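Local coordinates for probable dipeptidase (Pseudomonas aeruginosa, PDB 3B40), which probably hydrolyses dipeptides as a metal-dependent dipeptidase of the M19 membrane dipeptidase family, at residues L240-N246 against A269-P273. The protein carries 11 engineered substitutions. Residues are numbered along the deposited sequence; the frame is centred on the assembly and turned at random.
Sequences LVDIKRN and AYLRP
Tyr-270 lies over the loop that holds Arg-245 and Asn-246 in a buried contact between a loop and a short helix, where the connection between strand 230-235 and helix 249-257 meets the short helix 268-271 that follows strand 261-265. One direct hydrogen bond joins the two: Asn-246 ND2 donates to Tyr-270 O at 2.9 Å, in the carbonyl plane and on a lone pair. Asn-246 ND2 also reaches Val-241 O at 3.1 Å, so both amide hydrogens are used and the side chain ties its own loop together while gripping the other. The amide stands nearly perpendicular to the phenol ring, Asn-246 OD1 lying 3.5 Å from Tyr-270 CB. Both segments follow neighbouring parallel strands of the M19 TIM-type barrel, and they meet beyond the strand ends. Ile-243 and Asn-246 bound a type I turn that presents Arg-245. With CG anti to the backbone N (chi1 -176°) and a bend at chi2, Arg-245 lays CG over the ring face, a CH-pi contact 4.0 Å from the centroid. Its guanidinium, tilted 57° to the ring, shares a water with Tyr-270 OH through NH2, which also bonds His-234 O. Ile-243 CD1 touches Tyr-270 CD1 at 3.6 Å. Farther along, Val-241 CG2 nestles against the 270-273 backbone and Pro-273 CD, while Leu-240 CD2 packs on Leu-271 O; both leucines also touch helix 335-349.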
ATOM      1  N   LEU A 240     -11.016  -7.212 -11.723  1.00 15.17           N
ATOM      2  CA  LEU A 240     -11.920  -6.135 -11.324  1.00 15.83           C
ATOM      3  C   LEU A 240     -11.750  -4.838 -12.111  1.00 15.28           C
ATOM      4  O   LEU A 240     -12.721  -4.275 -12.595  1.00 15.02           O
ATOM      5  CB  LEU A 240     -11.843  -5.869  -9.815  1.00 15.41           C
ATOM      6  CG  LEU A 240     -12.568  -7.005  -9.041  1.00 20.01           C
ATOM      7  CD1 LEU A 240     -11.625  -8.203  -8.797  1.00 20.12           C
ATOM      8  CD2 LEU A 240     -13.193  -6.500  -7.738  1.00 22.02           C
ATOM      9  N   VAL A 241     -10.525  -4.350 -12.202  1.00 15.28           N
ATOM     10  CA  VAL A 241     -10.234  -3.120 -12.932  1.00 15.16           C
ATOM     11  C   VAL A 241      -8.932  -3.430 -13.648  1.00 15.50           C
ATOM     12  O   VAL A 241      -7.925  -3.878 -13.042  1.00 14.20           O
ATOM     13  CB  VAL A 241     -10.091  -1.894 -12.007  1.00 14.62           C
ATOM     14  CG1 VAL A 241      -9.697  -0.622 -12.815  1.00 14.19           C
ATOM     15  CG2 VAL A 241     -11.396  -1.641 -11.224  1.00 16.45           C
ATOM     16  N   ASP A 242      -8.986  -3.257 -14.954  1.00 16.35           N
ATOM     17  CA  ASP A 242      -7.893  -3.656 -15.809  1.00 16.56           C
ATOM     18  C   ASP A 242      -6.942  -2.471 -15.973  1.00 16.61           C
ATOM     19  O   ASP A 242      -6.994  -1.722 -16.939  1.00 17.80           O
ATOM     20  CB  ASP A 242      -8.452  -4.207 -17.135  1.00 17.81           C
ATOM     21  CG  ASP A 242      -7.392  -4.909 -17.974  1.00 19.23           C
ATOM     22  OD1 ASP A 242      -6.345  -5.339 -17.437  1.00 20.77           O
ATOM     23  OD2 ASP A 242      -7.595  -4.996 -19.196  1.00 24.68           O
ATOM     24  N   ILE A 243      -6.064  -2.307 -14.989  1.00 15.71           N
ATOM     25  CA  ILE A 243      -5.101  -1.233 -14.958  1.00 13.89           C
ATOM     26  C   ILE A 243      -3.772  -1.897 -14.606  1.00 13.70           C
ATOM     27  O   ILE A 243      -3.759  -2.945 -13.958  1.00 14.70           O
ATOM     28  CB  ILE A 243      -5.485  -0.114 -13.917  1.00 13.74           C
ATOM     29  CG1 ILE A 243      -5.795  -0.706 -12.543  1.00 11.88           C
ATOM     30  CG2 ILE A 243      -6.659   0.742 -14.420  1.00 13.95           C
ATOM     31  CD1 ILE A 243      -5.988   0.401 -11.386  1.00 13.43           C
ATOM     32  N   LYS A 244      -2.669  -1.304 -15.048  1.00 13.45           N
ATOM     33  CA  LYS A 244      -1.308  -1.837 -14.805  1.00 13.02           C
ATOM     34  C   LYS A 244      -0.936  -1.897 -13.341  1.00 12.37           C
ATOM     35  O   LYS A 244      -0.191  -2.790 -12.950  1.00 12.54           O
ATOM     36  CB  LYS A 244      -0.277  -1.031 -15.603  1.00 12.53           C
ATOM     37  CG  LYS A 244      -0.511  -1.247 -17.085  1.00 16.95           C
ATOM     38  CD  LYS A 244       0.435  -0.568 -18.025  1.00 22.57           C
ATOM     39  CE  LYS A 244      -0.098  -0.926 -19.447  1.00 26.87           C
ATOM     40  NZ  LYS A 244       0.761  -0.467 -20.566  1.00 29.64           N
ATOM     41  N   ARG A 245      -1.474  -0.961 -12.560  1.00 10.96           N
ATOM     42  CA  ARG A 245      -1.360  -0.946 -11.079  1.00 11.56           C
ATOM     43  C   ARG A 245      -1.901  -2.205 -10.383  1.00 11.56           C
ATOM     44  O   ARG A 245      -1.390  -2.607  -9.330  1.00 11.96           O
ATOM     45  CB  ARG A 245      -2.005   0.332 -10.498  1.00 10.95           C
ATOM     46  CG  ARG A 245      -1.871   0.544  -8.927  1.00 11.37           C
ATOM     47  CD  ARG A 245      -0.460   0.363  -8.332  1.00 11.93           C
ATOM     48  NE  ARG A 245      -0.490   0.635  -6.859  1.00  9.50           N
ATOM     49  CZ  ARG A 245      -0.622  -0.285  -5.910  1.00 10.91           C
ATOM     50  NH1 ARG A 245      -0.665  -1.587  -6.210  1.00 11.93           N
ATOM     51  NH2 ARG A 245      -0.681   0.095  -4.635  1.00  9.93           N
ATOM     52  N   ASN A 246      -2.884  -2.871 -11.003  1.00 12.18           N
ATOM     53  CA  ASN A 246      -3.458  -4.125 -10.487  1.00 11.39           C
ATOM     54  C   ASN A 246      -2.707  -5.388 -10.987  1.00 12.58           C
ATOM     55  O   ASN A 246      -1.918  -5.300 -11.939  1.00 13.22           O
ATOM     56  CB  ASN A 246      -4.962  -4.174 -10.847  1.00 11.64           C
ATOM     57  CG  ASN A 246      -5.817  -3.288  -9.932  1.00 10.64           C
ATOM     58  OD1 ASN A 246      -5.304  -2.700  -8.980  1.00 10.12           O
ATOM     59  ND2 ASN A 246      -7.143  -3.273 -10.155  1.00  8.88           N
ATOM     60  N   ALA A 269     -10.935   3.148  -6.677  1.00 15.04           N
ATOM     61  CA  ALA A 269     -10.735   3.102  -8.141  1.00 16.10           C
ATOM     62  C   ALA A 269     -10.000   1.875  -8.674  1.00 15.80           C
ATOM     63  O   ALA A 269      -9.950   1.675  -9.900  1.00 16.02           O
ATOM     64  CB  ALA A 269     -10.034   4.393  -8.658  1.00 15.03           C
ATOM     65  N   TYR A 270      -9.415   1.065  -7.793  1.00 15.84           N
ATOM     66  CA  TYR A 270      -8.758  -0.158  -8.233  1.00 15.17           C
ATOM     67  C   TYR A 270      -9.759  -1.315  -8.128  1.00 15.41           C
ATOM     68  O   TYR A 270      -9.442  -2.456  -8.532  1.00 13.73           O
ATOM     69  CB  TYR A 270      -7.532  -0.540  -7.386  1.00 16.06           C
ATOM     70  CG  TYR A 270      -6.367   0.441  -7.198  1.00 16.09           C
ATOM     71  CD1 TYR A 270      -6.177   1.558  -8.016  1.00 14.99           C
ATOM     72  CD2 TYR A 270      -5.424   0.199  -6.175  1.00 17.53           C
ATOM     73  CE1 TYR A 270      -5.093   2.446  -7.783  1.00 15.87           C
ATOM     74  CE2 TYR A 270      -4.328   1.062  -5.947  1.00 16.69           C
ATOM     75  CZ  TYR A 270      -4.187   2.180  -6.742  1.00 17.21           C
ATOM     76  OH  TYR A 270      -3.113   3.001  -6.504  1.00 17.25           O
ATOM     77  N   LEU A 271     -10.953  -1.020  -7.594  1.00 14.09           N
ATOM     78  CA  LEU A 271     -11.967  -2.037  -7.300  1.00 14.71           C
ATOM     79  C   LEU A 271     -13.216  -1.912  -8.162  1.00 15.46           C
ATOM     80  O   LEU A 271     -13.882  -2.904  -8.441  1.00 16.25           O
ATOM     81  CB  LEU A 271     -12.373  -1.991  -5.821  1.00 14.35           C
ATOM     82  CG  LEU A 271     -11.298  -2.309  -4.782  1.00 12.48           C
ATOM     83  CD1 LEU A 271     -11.793  -1.894  -3.376  1.00 12.72           C
ATOM     84  CD2 LEU A 271     -10.881  -3.785  -4.829  1.00 14.44           C
ATOM     85  N   ARG A 272     -13.552  -0.680  -8.529  1.00 15.70           N
ATOM     86  CA  ARG A 272     -14.646  -0.404  -9.452  1.00 16.54           C
ATOM     87  C   ARG A 272     -14.157   0.464 -10.626  1.00 16.15           C
ATOM     88  O   ARG A 272     -13.595   1.532 -10.380  1.00 16.19           O
ATOM     89  CB  ARG A 272     -15.753   0.339  -8.717  1.00 15.96           C
ATOM     90  CG  ARG A 272     -16.943   0.668  -9.600  1.00 19.50           C
ATOM     91  CD  ARG A 272     -17.928   1.583  -8.892  1.00 17.32           C
ATOM     92  NE  ARG A 272     -18.701   0.864  -7.897  1.00 21.16           N
ATOM     93  CZ  ARG A 272     -19.587   1.437  -7.092  1.00 22.32           C
ATOM     94  NH1 ARG A 272     -19.792   2.740  -7.187  1.00 22.90           N
ATOM     95  NH2 ARG A 272     -20.252   0.714  -6.183  1.00 23.24           N
ATOM     96  N   PRO A 273     -14.387   0.019 -11.887  1.00 16.55           N
ATOM     97  CA  PRO A 273     -14.070   0.832 -13.074  1.00 17.48           C
ATOM     98  C   PRO A 273     -14.843   2.169 -13.056  1.00 18.15           C
ATOM     99  O   PRO A 273     -15.983   2.196 -12.627  1.00 19.32           O
ATOM    100  CB  PRO A 273     -14.539  -0.032 -14.260  1.00 17.49           C
ATOM    101  CG  PRO A 273     -14.782  -1.400 -13.716  1.00 18.17           C
ATOM    102  CD  PRO A 273     -14.941  -1.307 -12.231  1.00 16.63           C
TER
HETATM  103  O   HOH W   1      -1.789   2.636  -4.168  1.00 20.85           O